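Local structure of IPT/TIG domain-containing protein (Bacteroides thetaiotaomicron, 3TC9) at residues Gln226-Gly238 against Gly270-Asn282. The protein is of uncertain function, probably serving as an auxiliary nutrient-binding protein that joins an immunoglobulin-like IPT/TIG domain to a six-bladed beta-propeller. Sequence-based numbering, arbitrary orientation.
With EDO (1,2-ethanediol), chain T.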
loop_
_atom_site.group_PDB
_atom_site.type_symbol
_atom_site.label_atom_id
_atom_site.label_comp_id
_atom_site.label_asym_id
_atom_site.label_seq_id
_atom_site.Cartn_x
_atom_site.Cartn_y
_atom_site.Cartn_z
ATOM N N GLN B 226 -18.347 35.672 -14.746
ATOM C CA GLN B 226 -19.125 34.847 -15.669
ATOM C C GLN B 226 -18.354 33.597 -16.133
ATOM O O GLN B 226 -17.118 33.566 -16.140
ATOM C CB GLN B 226 -19.586 35.662 -16.891
ATOM C CG GLN B 226 -18.436 36.241 -17.716
ATOM C CD GLN B 226 -18.897 36.996 -18.934
ATOM O OE1 GLN B 226 -19.986 36.761 -19.496
ATOM N NE2 GLN B 226 -18.039 37.885 -19.398
ATOM N N ASN B 227 -19.134 32.567 -16.487
ATOM C CA ASN B 227 -18.795 31.284 -17.095
ATOM C C ASN B 227 -17.572 30.586 -16.454
ATOM O O ASN B 227 -16.631 30.159 -17.136
ATOM C CB ASN B 227 -18.617 31.481 -18.616
ATOM C CG ASN B 227 -19.834 32.129 -19.264
ATOM O OD1 ASN B 227 -20.983 31.703 -19.094
ATOM N ND2 ASN B 227 -19.614 33.205 -19.977
ATOM N N CYS B 228 -17.633 30.436 -15.137
ATOM C CA CYS B 228 -16.614 29.750 -14.367
ATOM C C CYS B 228 -16.975 28.265 -14.322
ATOM O O CYS B 228 -18.073 27.916 -13.879
ATOM C CB CYS B 228 -16.511 30.354 -12.975
ATOM S SG CYS B 228 -15.191 29.655 -11.966
ATOM N N ASN B 229 -16.060 27.390 -14.779
ATOM C CA ASN B 229 -16.321 25.945 -14.848
ATOM C C ASN B 229 -15.703 25.171 -13.685
ATOM O O ASN B 229 -15.707 23.944 -13.687
ATOM C CB ASN B 229 -15.812 25.375 -16.182
ATOM C CG ASN B 229 -16.085 26.274 -17.362
ATOM O OD1 ASN B 229 -15.165 26.777 -17.979
ATOM N ND2 ASN B 229 -17.345 26.578 -17.631
ATOM N N GLY B 230 -15.213 25.878 -12.683
ATOM C CA GLY B 230 -14.640 25.235 -11.517
ATOM C C GLY B 230 -13.558 26.040 -10.853
ATOM O O GLY B 230 -12.911 26.876 -11.488
ATOM N N ALA B 231 -13.361 25.775 -9.558
ATOM C CA ALA B 231 -12.332 26.404 -8.746
ATOM C C ALA B 231 -11.630 25.328 -7.920
ATOM O O ALA B 231 -12.181 24.233 -7.725
ATOM C CB ALA B 231 -12.927 27.485 -7.854
ATOM N N GLU B 232 -10.397 25.606 -7.477
ATOM C CA GLU B 232 -9.583 24.653 -6.730
ATOM C C GLU B 232 -8.548 25.404 -5.899
ATOM O O GLU B 232 -7.934 26.340 -6.399
ATOM C CB GLU B 232 -8.908 23.678 -7.721
ATOM C CG GLU B 232 -7.772 22.815 -7.196
ATOM C CD GLU B 232 -8.105 21.591 -6.362
ATOM O OE1 GLU B 232 -8.910 21.714 -5.406
ATOM O OE2 GLU B 232 -7.464 20.539 -6.597
ATOM N N THR B 233 -8.360 24.993 -4.636
ATOM C CA THR B 233 -7.364 25.591 -3.756
ATOM C C THR B 233 -6.050 24.822 -3.843
ATOM O O THR B 233 -6.073 23.623 -4.119
ATOM C CB THR B 233 -7.867 25.622 -2.304
ATOM O OG1 THR B 233 -8.365 24.331 -1.958
ATOM C CG2 THR B 233 -8.919 26.681 -2.066
ATOM N N HIS B 234 -4.906 25.499 -3.591
ATOM C CA HIS B 234 -3.592 24.843 -3.537
ATOM C C HIS B 234 -3.538 24.030 -2.226
ATOM O O HIS B 234 -3.883 24.576 -1.171
ATOM C CB HIS B 234 -2.430 25.839 -3.656
ATOM C CG HIS B 234 -1.103 25.155 -3.773
ATOM N ND1 HIS B 234 -0.346 24.858 -2.660
ATOM C CD2 HIS B 234 -0.481 24.659 -4.863
ATOM C CE1 HIS B 234 0.725 24.227 -3.106
ATOM N NE2 HIS B 234 0.692 24.090 -4.426
ATOM N N PRO B 235 -3.175 22.722 -2.251
ATOM C CA PRO B 235 -3.265 21.926 -1.014
ATOM C C PRO B 235 -2.270 22.295 0.087
ATOM O O PRO B 235 -2.489 21.885 1.240
ATOM C CB PRO B 235 -3.064 20.477 -1.498
ATOM C CG PRO B 235 -2.313 20.599 -2.777
ATOM C CD PRO B 235 -2.791 21.879 -3.410
ATOM N N ILE B 236 -1.221 23.085 -0.223
ATOM C CA ILE B 236 -0.235 23.469 0.781
ATOM C C ILE B 236 -0.347 24.977 1.114
ATOM O O ILE B 236 -0.373 25.333 2.301
ATOM C CB ILE B 236 1.206 23.069 0.329
ATOM C CG1 ILE B 236 1.310 21.592 -0.168
ATOM C CG2 ILE B 236 2.316 23.465 1.354
ATOM C CD1 ILE B 236 1.066 20.451 0.845
ATOM N N ASN B 237 -0.392 25.852 0.094
ATOM C CA ASN B 237 -0.420 27.306 0.300
ATOM C C ASN B 237 -1.851 27.907 0.414
ATOM O O ASN B 237 -1.986 29.055 0.832
ATOM C CB ASN B 237 0.398 28.018 -0.783
ATOM C CG ASN B 237 1.894 27.739 -0.733
ATOM O OD1 ASN B 237 2.481 27.494 0.328
ATOM N ND2 ASN B 237 2.554 27.769 -1.879
ATOM N N GLY B 238 -2.882 27.136 0.081
ATOM C CA GLY B 238 -4.274 27.540 0.253
ATOM C C GLY B 238 -4.929 28.559 -0.663
ATOM O O GLY B 238 -6.112 28.840 -0.469
ATOM N N GLY B 270 -13.759 30.094 -25.617
ATOM C CA GLY B 270 -14.684 29.018 -25.274
ATOM C C GLY B 270 -13.989 27.763 -24.801
ATOM O O GLY B 270 -14.179 26.694 -25.380
ATOM N N TRP B 271 -13.148 27.900 -23.768
ATOM C CA TRP B 271 -12.365 26.821 -23.166
ATOM C C TRP B 271 -12.951 26.474 -21.791
ATOM O O TRP B 271 -12.783 27.220 -20.823
ATOM C CB TRP B 271 -10.880 27.225 -23.067
ATOM C CG TRP B 271 -9.922 26.334 -23.801
ATOM C CD1 TRP B 271 -8.879 25.641 -23.261
ATOM C CD2 TRP B 271 -9.878 26.090 -25.217
ATOM N NE1 TRP B 271 -8.185 24.979 -24.251
ATOM C CE2 TRP B 271 -8.781 25.231 -25.460
ATOM C CE3 TRP B 271 -10.657 26.518 -26.312
ATOM C CZ2 TRP B 271 -8.441 24.794 -26.751
ATOM C CZ3 TRP B 271 -10.322 26.084 -27.591
ATOM C CH2 TRP B 271 -9.225 25.235 -27.801
ATOM N N GLU B 272 -13.696 25.369 -21.748
ATOM C CA GLU B 272 -14.351 24.854 -20.552
ATOM C C GLU B 272 -13.403 23.911 -19.848
ATOM O O GLU B 272 -13.096 22.846 -20.393
ATOM C CB GLU B 272 -15.676 24.153 -20.916
ATOM C CG GLU B 272 -16.418 23.564 -19.724
ATOM C CD GLU B 272 -17.670 22.759 -20.030
ATOM O OE1 GLU B 272 -17.895 22.411 -21.212
ATOM O OE2 GLU B 272 -18.420 22.454 -19.077
ATOM N N PHE B 273 -12.894 24.307 -18.660
ATOM C CA PHE B 273 -11.950 23.440 -17.958
ATOM C C PHE B 273 -11.966 23.578 -16.428
ATOM O O PHE B 273 -12.395 24.603 -15.896
ATOM C CB PHE B 273 -10.496 23.668 -18.466
ATOM C CG PHE B 273 -9.907 25.046 -18.261
ATOM C CD1 PHE B 273 -9.199 25.355 -17.096
ATOM C CD2 PHE B 273 -10.023 26.026 -19.246
ATOM C CE1 PHE B 273 -8.636 26.633 -16.911
ATOM C CE2 PHE B 273 -9.479 27.309 -19.056
ATOM C CZ PHE B 273 -8.772 27.598 -17.897
ATOM N N HIS B 274 -11.467 22.510 -15.744
ATOM C CA HIS B 274 -11.279 22.553 -14.307
ATOM C C HIS B 274 -9.786 22.286 -14.021
ATOM O O HIS B 274 -9.043 21.839 -14.907
ATOM C CB HIS B 274 -12.242 21.628 -13.528
ATOM C CG HIS B 274 -12.187 20.187 -13.910
ATOM N ND1 HIS B 274 -11.246 19.336 -13.367
ATOM C CD2 HIS B 274 -12.982 19.486 -14.746
ATOM C CE1 HIS B 274 -11.489 18.150 -13.895
ATOM N NE2 HIS B 274 -12.515 18.194 -14.740
ATOM N N ILE B 275 -9.348 22.659 -12.808
ATOM C CA ILE B 275 -7.975 22.561 -12.306
ATOM C C ILE B 275 -8.015 21.591 -11.118
ATOM O O ILE B 275 -8.872 21.722 -10.244
ATOM C CB ILE B 275 -7.417 23.966 -11.897
ATOM C CG1 ILE B 275 -7.483 24.980 -13.071
ATOM C CG2 ILE B 275 -5.986 23.858 -11.290
ATOM C CD1 ILE B 275 -7.440 26.482 -12.663
ATOM N N GLN B 276 -7.139 20.602 -11.123
ATOM C CA GLN B 276 -7.035 19.612 -10.078
ATOM C C GLN B 276 -5.583 19.438 -9.717
ATOM O O GLN B 276 -4.787 19.010 -10.557
ATOM C CB GLN B 276 -7.662 18.293 -10.513
ATOM C CG GLN B 276 -9.163 18.400 -10.704
ATOM C CD GLN B 276 -9.840 17.091 -10.572
ATOM O OE1 GLN B 276 -10.385 16.552 -11.536
ATOM N NE2 GLN B 276 -9.827 16.567 -9.369
ATOM N N PHE B 277 -5.244 19.775 -8.464
ATOM C CA PHE B 277 -3.889 19.679 -7.944
ATOM C C PHE B 277 -3.535 18.291 -7.496
ATOM O O PHE B 277 -4.325 17.635 -6.804
ATOM C CB PHE B 277 -3.687 20.617 -6.740
ATOM C CG PHE B 277 -3.372 22.041 -7.086
ATOM C CD1 PHE B 277 -2.098 22.406 -7.510
ATOM C CD2 PHE B 277 -4.336 23.032 -6.957
ATOM C CE1 PHE B 277 -1.810 23.733 -7.833
ATOM C CE2 PHE B 277 -4.050 24.358 -7.282
ATOM C CZ PHE B 277 -2.791 24.700 -7.719
ATOM N N HIS B 278 -2.278 17.901 -7.778
ATOM C CA HIS B 278 -1.682 16.675 -7.277
ATOM C C HIS B 278 -1.557 16.839 -5.737
ATOM O O HIS B 278 -1.313 17.972 -5.294
ATOM C CB HIS B 278 -0.322 16.484 -7.969
ATOM C CG HIS B 278 0.427 15.265 -7.554
ATOM N ND1 HIS B 278 1.212 15.250 -6.420
ATOM C CD2 HIS B 278 0.515 14.063 -8.166
ATOM C CE1 HIS B 278 1.710 14.029 -6.355
ATOM N NE2 HIS B 278 1.327 13.285 -7.393
ATOM N N PRO B 279 -1.710 15.757 -4.915
ATOM C CA PRO B 279 -1.631 15.902 -3.434
ATOM C C PRO B 279 -0.387 16.624 -2.867
ATOM O O PRO B 279 -0.482 17.233 -1.785
ATOM C CB PRO B 279 -1.664 14.458 -2.944
ATOM C CG PRO B 279 -2.385 13.719 -4.016
ATOM C CD PRO B 279 -2.034 14.362 -5.296
ATOM N N SER B 280 0.766 16.578 -3.582
ATOM C CA SER B 280 2.012 17.279 -3.189
ATOM C C SER B 280 1.891 18.795 -3.406
ATOM O O SER B 280 2.612 19.577 -2.778
ATOM C CB SER B 280 3.175 16.760 -4.024
ATOM O OG SER B 280 2.961 17.087 -5.389
ATOM N N GLY B 281 1.031 19.175 -4.355
ATOM C CA GLY B 281 0.840 20.557 -4.766
ATOM C C GLY B 281 1.915 21.022 -5.728
ATOM O O GLY B 281 2.016 22.220 -6.005
ATOM N N ASN B 282 2.725 20.073 -6.272
ATOM C CA ASN B 282 3.829 20.385 -7.204
ATOM C C ASN B 282 3.345 20.746 -8.604
ATOM O O ASN B 282 4.092 21.359 -9.363
ATOM C CB ASN B 282 4.826 19.220 -7.288
ATOM C CG ASN B 282 5.717 19.108 -6.069
ATOM O OD1 ASN B 282 5.934 20.071 -5.333
ATOM N ND2 ASN B 282 6.258 17.926 -5.820
HETATM C C1 EDO T . 5.217 14.900 -8.374
HETATM O O1 EDO T . 5.123 15.139 -6.964
HETATM C C2 EDO T . 6.046 15.995 -9.044
HETATM O O2 EDO T . 6.376 15.592 -10.384
HETATM O O HOH W 1 -11.460 25.964 -13.594
HETATM O O HOH W 2 -7.759 17.134 -6.715
#
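Strands 231-233 and 273-277 run nearly parallel, their axes 15° apart and 6.3 Å at closest approach, yet no direct backbone hydrogen bond links them. Instead a water donates to both Gly230 O and Phe273 O, bridging the segments, and Gly230 suits the spot because a side chain there would press on His274 CB and on the carbonyl of the residue before. Nearby, Asn229 OD1 takes a weak bond from Phe273 N, while its stronger partner is Asn243 on strand 240-244.

Glu232 stands in for the missing backbone partner. Its CG, anti to the backbone N, lies against the edge of the Phe277 ring, and the bend at chi2 then brings OE2 to Phe277 N at 3.0 Å in an almost straight bond (173°) on the anti lone pair. His234 turns its own edge toward the face of that ring in a T-shaped stack, CD2 lying 3.4 Å from CE1 of Phe277. With chi1 at -173°, the imidazole reaches across so that NE2 donates to Gly281 O at 2.8 Å, on a lone pair in the carbonyl plane. ND1 accepts from Asn237 N at 2.9 Å, so the ring's rotation is fixed. A leucine here would probably leave Gly281 O and Asn237 N without these mates and the two loops less firmly tied. Pro235 adds a rigid apolar wedge, CD meeting Phe277 CB at 3.7 Å, and Gly281, at positive phi, closes a type I turn where a side chain would strike His234.

Each strand is the first of its four-stranded antiparallel sheet, so the contact joins the innermost strands of neighbouring blades of the six-bladed beta-propeller.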